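Local coordinates for protein protelomerase (Agrobacterium tumefaciens, PDB 4F43) that generates covalently closed hairpin ends of a linear chromosome, probably by resolving replicated telomere junctions through a catalytic domain of the telomere resolvase family, at residues A[153-161]-A[225-233]; A[135-144]-A[208-219]. The protein carries 1 engineered substitution. All coordinates share one frame; numbering follows the deposited sequence.

Interaction 1. Residues A[153-161]-A[225-233]. Engineered in segment 153-161: Ala154 (natural residue Arg). With nucleotides of chain B.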
loop_
_atom_site.group_PDB
_atom_site.type_symbol
_atom_site.label_atom_id
_atom_site.label_comp_id
_atom_site.label_asym_id
_atom_site.label_seq_id
_atom_site.Cartn_x
_atom_site.Cartn_y
_atom_site.Cartn_z
ATOM N N ARG A 153 -8.459 5.875 -2.429
ATOM C CA ARG A 153 -7.953 4.975 -1.400
ATOM C C ARG A 153 -7.135 3.843 -2.020
ATOM O O ARG A 153 -7.298 3.518 -3.197
ATOM C CB ARG A 153 -9.096 4.410 -0.552
ATOM C CG ARG A 153 -9.925 5.459 0.180
ATOM C CD ARG A 153 -9.049 6.455 0.923
ATOM N NE ARG A 153 -8.931 7.723 0.209
ATOM C CZ ARG A 153 -8.194 8.747 0.628
ATOM N NH1 ARG A 153 -8.144 9.865 -0.083
ATOM N NH2 ARG A 153 -7.503 8.649 1.756
ATOM N N ALA A 154 -6.256 3.251 -1.220
ATOM C CA ALA A 154 -5.402 2.160 -1.674
ATOM C C ALA A 154 -6.220 0.889 -1.885
ATOM O O ALA A 154 -7.258 0.708 -1.249
ATOM C CB ALA A 154 -4.285 1.918 -0.663
ATOM N N PRO A 155 -5.758 0.009 -2.792
ATOM C CA PRO A 155 -6.418 -1.270 -3.082
ATOM C C PRO A 155 -6.743 -2.086 -1.831
ATOM O O PRO A 155 -7.829 -2.656 -1.747
ATOM C CB PRO A 155 -5.382 -2.001 -3.935
ATOM C CG PRO A 155 -4.684 -0.907 -4.658
ATOM C CD PRO A 155 -4.614 0.247 -3.692
ATOM N N TYR A 156 -5.820 -2.141 -0.877
ATOM C CA TYR A 156 -6.059 -2.871 0.364
ATOM C C TYR A 156 -7.206 -2.231 1.140
ATOM O O TYR A 156 -8.131 -2.917 1.582
ATOM C CB TYR A 156 -4.790 -2.914 1.218
ATOM C CG TYR A 156 -4.901 -3.794 2.440
ATOM C CD1 TYR A 156 -5.029 -5.171 2.317
ATOM C CD2 TYR A 156 -4.868 -3.249 3.718
ATOM C CE1 TYR A 156 -5.130 -5.981 3.432
ATOM C CE2 TYR A 156 -4.966 -4.052 4.839
ATOM C CZ TYR A 156 -5.097 -5.417 4.690
ATOM O OH TYR A 156 -5.195 -6.219 5.803
ATOM N N GLU A 157 -7.141 -0.911 1.287
ATOM C CA GLU A 157 -8.185 -0.154 1.966
ATOM C C GLU A 157 -9.530 -0.344 1.274
ATOM O O GLU A 157 -10.522 -0.687 1.914
ATOM C CB GLU A 157 -7.830 1.333 1.998
ATOM C CG GLU A 157 -6.542 1.656 2.738
ATOM C CD GLU A 157 -6.110 3.097 2.548
ATOM O OE1 GLU A 157 -6.637 3.760 1.630
ATOM O OE2 GLU A 157 -5.245 3.567 3.317
ATOM N N VAL A 158 -9.546 -0.126 -0.039
ATOM C CA VAL A 158 -10.767 -0.226 -0.836
ATOM C C VAL A 158 -11.417 -1.604 -0.756
ATOM O O VAL A 158 -12.590 -1.727 -0.405
ATOM C CB VAL A 158 -10.501 0.105 -2.325
ATOM C CG1 VAL A 158 -11.717 -0.238 -3.176
ATOM C CG2 VAL A 158 -10.129 1.567 -2.493
ATOM N N PHE A 159 -10.650 -2.639 -1.079
ATOM C CA PHE A 159 -11.194 -3.990 -1.165
ATOM C C PHE A 159 -11.451 -4.649 0.190
ATOM O O PHE A 159 -12.347 -5.485 0.311
ATOM C CB PHE A 159 -10.283 -4.891 -2.004
ATOM C CG PHE A 159 -10.293 -4.572 -3.474
ATOM C CD1 PHE A 159 -11.384 -4.903 -4.259
ATOM C CD2 PHE A 159 -9.207 -3.960 -4.072
ATOM C CE1 PHE A 159 -11.394 -4.618 -5.609
ATOM C CE2 PHE A 159 -9.211 -3.672 -5.420
ATOM C CZ PHE A 159 -10.307 -4.002 -6.191
ATOM N N THR A 160 -10.677 -4.284 1.209
ATOM C CA THR A 160 -10.724 -5.037 2.462
ATOM C C THR A 160 -11.297 -4.314 3.685
ATOM O O THR A 160 -11.936 -4.947 4.524
ATOM C CB THR A 160 -9.339 -5.615 2.830
ATOM O OG1 THR A 160 -8.447 -4.550 3.177
ATOM C CG2 THR A 160 -8.758 -6.401 1.665
ATOM N N GLN A 161 -11.075 -3.009 3.804
ATOM C CA GLN A 161 -11.392 -2.340 5.066
ATOM C C GLN A 161 -11.787 -0.864 4.975
ATOM O O GLN A 161 -11.509 -0.092 5.893
ATOM C CB GLN A 161 -10.221 -2.499 6.040
ATOM C CG GLN A 161 -8.893 -2.003 5.491
ATOM C CD GLN A 161 -7.735 -2.287 6.423
ATOM O OE1 GLN A 161 -7.843 -3.111 7.332
ATOM N NE2 GLN A 161 -6.617 -1.603 6.206
ATOM N N TRP A 225 -13.760 -10.626 0.685
ATOM C CA TRP A 225 -12.652 -9.678 0.777
ATOM C C TRP A 225 -12.588 -8.955 2.121
ATOM O O TRP A 225 -11.515 -8.540 2.557
ATOM C CB TRP A 225 -12.748 -8.645 -0.345
ATOM C CG TRP A 225 -12.081 -9.055 -1.616
ATOM C CD1 TRP A 225 -11.019 -9.903 -1.753
ATOM C CD2 TRP A 225 -12.433 -8.636 -2.939
ATOM N NE1 TRP A 225 -10.687 -10.035 -3.080
ATOM C CE2 TRP A 225 -11.540 -9.267 -3.830
ATOM C CE3 TRP A 225 -13.415 -7.787 -3.457
ATOM C CZ2 TRP A 225 -11.602 -9.075 -5.209
ATOM C CZ3 TRP A 225 -13.477 -7.599 -4.826
ATOM C CH2 TRP A 225 -12.575 -8.239 -5.686
ATOM N N HIS A 226 -13.737 -8.802 2.770
ATOM C CA HIS A 226 -13.820 -8.024 4.003
ATOM C C HIS A 226 -13.071 -8.672 5.166
ATOM O O HIS A 226 -13.303 -9.834 5.497
ATOM C CB HIS A 226 -15.281 -7.795 4.392
ATOM C CG HIS A 226 -15.467 -6.752 5.450
ATOM N ND1 HIS A 226 -15.268 -5.409 5.213
ATOM C CD2 HIS A 226 -15.834 -6.853 6.750
ATOM C CE1 HIS A 226 -15.505 -4.728 6.320
ATOM N NE2 HIS A 226 -15.850 -5.581 7.268
ATOM N N GLY A 227 -12.175 -7.907 5.783
ATOM C CA GLY A 227 -11.439 -8.369 6.947
ATOM C C GLY A 227 -10.242 -9.231 6.595
ATOM O O GLY A 227 -9.588 -9.793 7.474
ATOM N N MET A 228 -9.956 -9.329 5.301
ATOM C CA MET A 228 -8.862 -10.161 4.814
ATOM C C MET A 228 -7.506 -9.603 5.222
ATOM O O MET A 228 -7.361 -8.403 5.455
ATOM C CB MET A 228 -8.926 -10.275 3.292
ATOM C CG MET A 228 -8.846 -11.693 2.768
ATOM S SD MET A 228 -8.925 -11.749 0.968
ATOM C CE MET A 228 -8.957 -13.517 0.688
ATOM N N SER A 229 -6.513 -10.481 5.307
ATOM C CA SER A 229 -5.148 -10.059 5.583
ATOM C C SER A 229 -4.466 -9.672 4.276
ATOM O O SER A 229 -4.974 -9.965 3.195
ATOM C CB SER A 229 -4.367 -11.171 6.287
ATOM O OG SER A 229 -4.252 -12.315 5.461
ATOM N N ILE A 230 -3.316 -9.013 4.377
ATOM C CA ILE A 230 -2.622 -8.504 3.197
ATOM C C ILE A 230 -2.110 -9.624 2.286
ATOM O O ILE A 230 -2.165 -9.510 1.061
ATOM C CB ILE A 230 -1.470 -7.537 3.583
ATOM C CG1 ILE A 230 -0.749 -7.026 2.333
ATOM C CG2 ILE A 230 -0.494 -8.201 4.548
ATOM C CD1 ILE A 230 -1.642 -6.265 1.376
ATOM N N ASP A 231 -1.630 -10.708 2.885
ATOM C CA ASP A 231 -1.136 -11.843 2.113
ATOM C C ASP A 231 -2.288 -12.555 1.411
ATOM O O ASP A 231 -2.185 -12.922 0.236
ATOM C CB ASP A 231 -0.373 -12.815 3.014
ATOM C CG ASP A 231 0.785 -12.152 3.736
ATOM O OD1 ASP A 231 1.851 -11.971 3.112
ATOM O OD2 ASP A 231 0.628 -11.811 4.928
ATOM N N ASP A 232 -3.383 -12.744 2.144
ATOM C CA ASP A 232 -4.590 -13.341 1.587
ATOM C C ASP A 232 -5.094 -12.521 0.408
ATOM O O ASP A 232 -5.372 -13.064 -0.658
ATOM C CB ASP A 232 -5.683 -13.445 2.651
ATOM C CG ASP A 232 -5.399 -14.526 3.675
ATOM O OD1 ASP A 232 -4.808 -15.559 3.301
ATOM O OD2 ASP A 232 -5.766 -14.339 4.854
ATOM N N PHE A 233 -5.200 -11.211 0.611
ATOM C CA PHE A 233 -5.633 -10.296 -0.438
ATOM C C PHE A 233 -4.709 -10.360 -1.650
ATOM O O PHE A 233 -5.167 -10.331 -2.795
ATOM C CB PHE A 233 -5.695 -8.864 0.099
ATOM C CG PHE A 233 -5.904 -7.828 -0.966
ATOM C CD1 PHE A 233 -7.161 -7.617 -1.507
ATOM C CD2 PHE A 233 -4.846 -7.060 -1.423
ATOM C CE1 PHE A 233 -7.355 -6.665 -2.489
ATOM C CE2 PHE A 233 -5.036 -6.106 -2.404
ATOM C CZ PHE A 233 -6.292 -5.907 -2.935
ATOM P P DT B 23 -2.084 -2.490 -1.022
ATOM O OP1 DT B 23 -3.224 -1.597 -1.325
ATOM O OP2 DT B 23 -2.310 -3.939 -0.839
ATOM O "O5'" DT B 23 -0.979 -2.306 -2.163
ATOM C "C5'" DT B 23 -0.601 -1.000 -2.585
ATOM C "C4'" DT B 23 0.528 -1.067 -3.599
ATOM O "O4'" DT B 23 1.643 -1.798 -3.027
ATOM C "C3'" DT B 23 0.191 -1.780 -4.908
ATOM O "O3'" DT B 23 0.752 -1.063 -6.004
ATOM C "C2'" DT B 23 0.852 -3.143 -4.746
ATOM C "C1'" DT B 23 2.101 -2.732 -3.981
ATOM N N1 DT B 23 2.804 -3.851 -3.292
ATOM C C2 DT B 23 4.072 -4.179 -3.706
ATOM O O2 DT B 23 4.648 -3.600 -4.608
ATOM N N3 DT B 23 4.648 -5.214 -3.022
ATOM C C4 DT B 23 4.101 -5.945 -1.987
ATOM O O4 DT B 23 4.717 -6.861 -1.444
ATOM C C5 DT B 23 2.769 -5.552 -1.600
ATOM C C7 DT B 23 2.060 -6.267 -0.488
ATOM C C6 DT B 23 2.193 -4.539 -2.263
ATOM P P DT B 22 -0.663 -2.682 6.023
ATOM O OP1 DT B 22 -1.256 -1.842 7.087
ATOM O OP2 DT B 22 -0.829 -4.152 6.064
ATOM O "O5'" DT B 22 -1.206 -2.164 4.608
ATOM C "C5'" DT B 22 -1.059 -2.954 3.429
ATOM C "C4'" DT B 22 -0.183 -2.260 2.401
ATOM O "O4'" DT B 22 1.204 -2.552 2.687
ATOM C "C3'" DT B 22 -0.372 -2.721 0.961
ATOM O "O3'" DT B 22 -1.358 -1.933 0.300
ATOM C "C2'" DT B 22 0.999 -2.502 0.331
ATOM C "C1'" DT B 22 1.951 -2.325 1.510
ATOM N N1 DT B 22 3.120 -3.254 1.463
ATOM C C2 DT B 22 4.109 -3.031 0.532
ATOM O O2 DT B 22 4.093 -2.109 -0.264
ATOM N N3 DT B 22 5.141 -3.932 0.567
ATOM C C4 DT B 22 5.286 -5.013 1.413
ATOM O O4 DT B 22 6.259 -5.762 1.354
ATOM C C5 DT B 22 4.214 -5.189 2.361
ATOM C C7 DT B 22 4.251 -6.328 3.337
ATOM C C6 DT B 22 3.197 -4.315 2.341
HETATM O O HOH W 1 -2.871 -7.979 6.899
#
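In the telomere-resolvase catalytic domain, bound here to hairpin DNA, helix 155-161 packs against the start of helix 230-248, with Phe233 as a single knob in a hole of the first helix, and both meet a DNA backbone phosphate. The Phe233 ring enters a hole formed by Pro155, Tyr156, Phe159 and Thr160. Its CE1 lies 3.5 Å from Phe159 CB, and its CD1 lies near Thr160 CG2. Phe159 carries the cluster on to Trp225: its CD1 edge sits over one face of the indole, near the rim, in an edge-to-face pair with the planes at 63°. The indole N-H is used on Thr237, so the tryptophan is held at its pyrrole side as well as over its six-membered ring.

Tyr156 is swung toward the second segment by a chi1 of -173°, with CG opposite its own N. The ring thereby reaches the backbone of Ile230, CE1 lying 3.6 Å from Ile230 CA, while the methyl CD1 of Ile230 lies near Tyr156 CD1. One water joins Tyr156 OH to Ile230 N, from which it accepts at 2.8 Å. Farther from the DNA, Gly227 N, in the type II turn from Trp225 to Met228, gives a nearly straight bond (171°) to Thr160 O. On the DNA side Ala154, an engineered residue, occupies the N-cap position. The helix's first turn holds the phosphate of DT23 of chain B: Tyr156 N donates to its OP1 at 2.7 Å.

Interaction 2. Residues A[135-144]-A[208-219]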
loop_
_atom_site.group_PDB
_atom_site.type_symbol
_atom_site.label_atom_id
_atom_site.label_comp_id
_atom_site.label_asym_id
_atom_site.label_seq_id
_atom_site.Cartn_x
_atom_site.Cartn_y
_atom_site.Cartn_z
ATOM N N LEU A 135 -17.688 2.432 -11.827
ATOM C CA LEU A 135 -18.506 2.625 -10.634
ATOM C C LEU A 135 -19.915 2.050 -10.799
ATOM O O LEU A 135 -20.595 1.759 -9.816
ATOM C CB LEU A 135 -18.595 4.113 -10.289
ATOM C CG LEU A 135 -18.158 4.517 -8.882
ATOM C CD1 LEU A 135 -16.716 4.107 -8.639
ATOM C CD2 LEU A 135 -18.334 6.013 -8.672
ATOM N N LYS A 136 -20.347 1.888 -12.046
ATOM C CA LYS A 136 -21.695 1.408 -12.337
ATOM C C LYS A 136 -21.705 -0.034 -12.842
ATOM O O LYS A 136 -22.747 -0.552 -13.241
ATOM C CB LYS A 136 -22.376 2.331 -13.350
ATOM C CG LYS A 136 -22.577 3.747 -12.835
ATOM C CD LYS A 136 -22.579 4.758 -13.966
ATOM C CE LYS A 136 -22.679 6.176 -13.432
ATOM N NZ LYS A 136 -22.485 7.186 -14.508
ATOM N N SER A 137 -20.545 -0.679 -12.820
ATOM C CA SER A 137 -20.441 -2.071 -13.245
ATOM C C SER A 137 -21.007 -3.002 -12.178
ATOM O O SER A 137 -21.252 -2.586 -11.046
ATOM C CB SER A 137 -18.985 -2.434 -13.542
ATOM O OG SER A 137 -18.872 -3.780 -13.976
ATOM N N SER A 138 -21.215 -4.263 -12.544
ATOM C CA SER A 138 -21.743 -5.251 -11.610
ATOM C C SER A 138 -20.646 -6.194 -11.129
ATOM O O SER A 138 -20.858 -7.001 -10.224
ATOM C CB SER A 138 -22.880 -6.048 -12.251
ATOM O OG SER A 138 -22.421 -6.771 -13.379
ATOM N N ASP A 139 -19.473 -6.089 -11.743
ATOM C CA ASP A 139 -18.318 -6.878 -11.337
ATOM C C ASP A 139 -17.574 -6.144 -10.226
ATOM O O ASP A 139 -17.019 -5.069 -10.458
ATOM C CB ASP A 139 -17.397 -7.122 -12.536
ATOM C CG ASP A 139 -16.171 -7.942 -12.177
ATOM O OD1 ASP A 139 -16.251 -8.761 -11.237
ATOM O OD2 ASP A 139 -15.126 -7.769 -12.839
ATOM N N PRO A 140 -17.566 -6.723 -9.013
ATOM C CA PRO A 140 -16.991 -6.106 -7.809
ATOM C C PRO A 140 -15.549 -5.635 -7.998
ATOM O O PRO A 140 -15.147 -4.640 -7.393
ATOM C CB PRO A 140 -17.047 -7.238 -6.781
ATOM C CG PRO A 140 -18.190 -8.078 -7.222
ATOM C CD PRO A 140 -18.147 -8.046 -8.722
ATOM N N LEU A 141 -14.789 -6.343 -8.828
ATOM C CA LEU A 141 -13.422 -5.950 -9.144
ATOM C C LEU A 141 -13.405 -4.592 -9.837
ATOM O O LEU A 141 -12.654 -3.692 -9.452
ATOM C CB LEU A 141 -12.759 -6.999 -10.037
ATOM C CG LEU A 141 -11.290 -6.764 -10.395
ATOM C CD1 LEU A 141 -10.407 -6.940 -9.170
ATOM C CD2 LEU A 141 -10.852 -7.694 -11.516
ATOM N N MET A 142 -14.245 -4.454 -10.860
ATOM C CA MET A 142 -14.356 -3.211 -11.614
ATOM C C MET A 142 -14.791 -2.057 -10.719
ATOM O O MET A 142 -14.217 -0.968 -10.777
ATOM C CB MET A 142 -15.345 -3.371 -12.772
ATOM C CG MET A 142 -14.931 -4.400 -13.813
ATOM S SD MET A 142 -13.344 -4.021 -14.578
ATOM C CE MET A 142 -13.293 -5.251 -15.877
ATOM N N ILE A 143 -15.805 -2.304 -9.894
ATOM C CA ILE A 143 -16.275 -1.320 -8.927
ATOM C C ILE A 143 -15.132 -0.904 -8.009
ATOM O O ILE A 143 -15.003 0.267 -7.652
ATOM C CB ILE A 143 -17.430 -1.874 -8.070
ATOM C CG1 ILE A 143 -18.561 -2.391 -8.960
ATOM C CG2 ILE A 143 -17.948 -0.810 -7.114
ATOM C CD1 ILE A 143 -19.751 -2.910 -8.185
ATOM N N GLY A 144 -14.300 -1.873 -7.642
ATOM C CA GLY A 144 -13.126 -1.608 -6.831
ATOM C C GLY A 144 -12.148 -0.679 -7.524
ATOM O O GLY A 144 -11.684 0.293 -6.930
ATOM N N THR A 208 -23.086 8.564 -5.956
ATOM C CA THR A 208 -22.642 7.523 -6.875
ATOM C C THR A 208 -21.587 6.627 -6.226
ATOM O O THR A 208 -21.673 5.398 -6.296
ATOM C CB THR A 208 -22.073 8.127 -8.173
ATOM O OG1 THR A 208 -22.992 9.096 -8.696
ATOM C CG2 THR A 208 -21.837 7.040 -9.210
ATOM N N VAL A 209 -20.596 7.252 -5.594
ATOM C CA VAL A 209 -19.543 6.521 -4.897
ATOM C C VAL A 209 -20.119 5.676 -3.767
ATOM O O VAL A 209 -19.782 4.501 -3.624
ATOM C CB VAL A 209 -18.475 7.474 -4.323
ATOM C CG1 VAL A 209 -17.503 6.712 -3.434
ATOM C CG2 VAL A 209 -17.735 8.175 -5.446
ATOM N N LEU A 210 -20.997 6.284 -2.974
ATOM C CA LEU A 210 -21.644 5.597 -1.861
ATOM C C LEU A 210 -22.459 4.403 -2.341
ATOM O O LEU A 210 -22.444 3.339 -1.720
ATOM C CB LEU A 210 -22.540 6.565 -1.082
ATOM C CG LEU A 210 -21.923 7.238 0.147
ATOM C CD1 LEU A 210 -20.540 7.788 -0.160
ATOM C CD2 LEU A 210 -22.834 8.341 0.668
ATOM N N ALA A 211 -23.165 4.583 -3.453
ATOM C CA ALA A 211 -23.951 3.504 -4.037
ATOM C C ALA A 211 -23.055 2.359 -4.504
ATOM O O ALA A 211 -23.304 1.193 -4.189
ATOM C CB ALA A 211 -24.790 4.026 -5.192
ATOM N N ALA A 212 -22.009 2.703 -5.252
ATOM C CA ALA A 212 -21.081 1.707 -5.784
ATOM C C ALA A 212 -20.391 0.924 -4.672
ATOM O O ALA A 212 -20.159 -0.277 -4.797
ATOM C CB ALA A 212 -20.051 2.369 -6.678
ATOM N N TYR A 213 -20.067 1.617 -3.586
ATOM C CA TYR A 213 -19.447 0.986 -2.429
ATOM C C TYR A 213 -20.436 0.068 -1.721
ATOM O O TYR A 213 -20.089 -1.047 -1.318
ATOM C CB TYR A 213 -18.919 2.045 -1.462
ATOM C CG TYR A 213 -18.546 1.501 -0.102
ATOM C CD1 TYR A 213 -17.372 0.782 0.084
ATOM C CD2 TYR A 213 -19.368 1.710 0.998
ATOM C CE1 TYR A 213 -17.030 0.284 1.327
ATOM C CE2 TYR A 213 -19.035 1.216 2.244
ATOM C CZ TYR A 213 -17.865 0.504 2.403
ATOM O OH TYR A 213 -17.527 0.009 3.641
ATOM N N LYS A 214 -21.671 0.542 -1.579
ATOM C CA LYS A 214 -22.718 -0.236 -0.927
ATOM C C LYS A 214 -22.994 -1.517 -1.708
ATOM O O LYS A 214 -23.322 -2.552 -1.128
ATOM C CB LYS A 214 -23.998 0.589 -0.787
ATOM C CG LYS A 214 -24.940 0.079 0.287
ATOM C CD LYS A 214 -24.262 0.085 1.648
ATOM C CE LYS A 214 -25.178 -0.461 2.730
ATOM N NZ LYS A 214 -24.506 -0.489 4.059
ATOM N N ARG A 215 -22.854 -1.440 -3.029
ATOM C CA ARG A 215 -22.991 -2.618 -3.877
ATOM C C ARG A 215 -21.770 -3.521 -3.748
ATOM O O ARG A 215 -21.890 -4.746 -3.734
ATOM C CB ARG A 215 -23.178 -2.206 -5.338
ATOM C CG ARG A 215 -24.493 -1.503 -5.625
ATOM C CD ARG A 215 -24.499 -0.927 -7.028
ATOM N NE ARG A 215 -24.232 -1.948 -8.035
ATOM C CZ ARG A 215 -23.640 -1.709 -9.201
ATOM N NH1 ARG A 215 -23.245 -0.481 -9.506
ATOM N NH2 ARG A 215 -23.438 -2.699 -10.059
ATOM N N LEU A 216 -20.597 -2.902 -3.658
ATOM C CA LEU A 216 -19.336 -3.626 -3.534
ATOM C C LEU A 216 -19.304 -4.498 -2.286
ATOM O O LEU A 216 -18.875 -5.650 -2.333
ATOM C CB LEU A 216 -18.165 -2.641 -3.493
ATOM C CG LEU A 216 -16.806 -3.212 -3.073
ATOM C CD1 LEU A 216 -16.161 -3.996 -4.208
ATOM C CD2 LEU A 216 -15.883 -2.107 -2.579
ATOM N N ARG A 217 -19.766 -3.940 -1.172
ATOM C CA ARG A 217 -19.703 -4.633 0.111
ATOM C C ARG A 217 -20.644 -5.833 0.216
ATOM O O ARG A 217 -20.279 -6.867 0.774
ATOM C CB ARG A 217 -19.967 -3.654 1.257
ATOM C CG ARG A 217 -18.720 -2.937 1.736
ATOM C CD ARG A 217 -17.792 -3.905 2.452
ATOM N NE ARG A 217 -16.388 -3.530 2.320
ATOM C CZ ARG A 217 -15.558 -4.051 1.421
ATOM N NH1 ARG A 217 -15.992 -4.974 0.574
ATOM N NH2 ARG A 217 -14.295 -3.653 1.371
ATOM N N GLU A 218 -21.848 -5.694 -0.326
ATOM C CA GLU A 218 -22.876 -6.720 -0.167
ATOM C C GLU A 218 -22.768 -7.853 -1.185
ATOM O O GLU A 218 -23.601 -8.760 -1.205
ATOM C CB GLU A 218 -24.267 -6.087 -0.210
ATOM C CG GLU A 218 -24.512 -5.108 0.923
ATOM C CD GLU A 218 -25.869 -4.444 0.840
ATOM O OE1 GLU A 218 -26.617 -4.733 -0.118
ATOM O OE2 GLU A 218 -26.189 -3.633 1.733
ATOM N N SER A 219 -21.739 -7.802 -2.024
ATOM C CA SER A 219 -21.493 -8.870 -2.986
ATOM C C SER A 219 -20.808 -10.050 -2.305
ATOM O O SER A 219 -20.335 -9.934 -1.175
ATOM C CB SER A 219 -20.646 -8.360 -4.155
ATOM O OG SER A 219 -19.408 -7.841 -3.702
#
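Leu135, Arg215 and Ile143 carry the roughly antiparallel packing of helix 206-217 on helix 140-151 and the loop that precedes it, within the catalytic domain. The segments 140-144 and 208-217 run at 143° between their directions, and their axes approach to 9.6 Å.

Arg215 reaches across to the loop, its chain bent at chi3 (56°) so that the guanidinium reaches the carbonyl of Ser137. NH2 donates to Ser137 O in a bond that is very short as modelled and far from straight, so its exact geometry is doubtful. The guanidinium is also bounded by apolar atoms: Ile143 CD1 lies 4.1 Å above its centre, the two side chains crossing at about a right angle, and Lys136 CA lies at its edge in the plane. The charged group thus has an isoleucine methyl over one face and loop backbone along an edge, although the arginine as a whole stays solvent-exposed.

Leu135 lies toward the beginning of segment 208-219. Its CG is 3.6 Å from the methyl of Ala212, and Leu135 CD2 touches Thr208 CG2, at 3.7 Å. The same CD2 also touches Val209 CG2. The small side chain of Ala212 lets the loop come close, and its CB also meets Ile143 CG2. That branch of Ile143, opposite the backbone N, points at the facing helix and touches Leu216 CB as well. Leu147, in the next turn of helix 140-151, packs on Leu135, Val209 and Leu216 and so continues this apolar seam. Pro140 meets the end of helix 206-217, where Leu216 CD1 approaches Pro140 O, and also Ser219, the N-cap of the next helix, whose OG lies 3.7 Å from Pro140 CG. The Ser219 hydroxyl in turn donates to Leu216 O at 2.6 Å.

In the fold
Along the chain the segments come in the order 135-144, 153-161, 208-219, 225-233, so the two contacts cross rather than nest. Helices 140-151 and 155-161 follow one another; the chain then runs through the antiparallel sheet before helix 206-217 returns to close interaction 2, and helices 220-225 and 230-248 follow to close interaction 1. Each closure spans 63 intervening residues. The contact centres lie 15 Å apart and meet through Arg217, whose NH2 probably makes a weak hydrogen bond to Phe159 O. Together they join helices 140-151 and 155-161 to helices 206-217 and 230-248, with interaction 1 at the DNA and interaction 2 about 10 Å from it at the nearest atom.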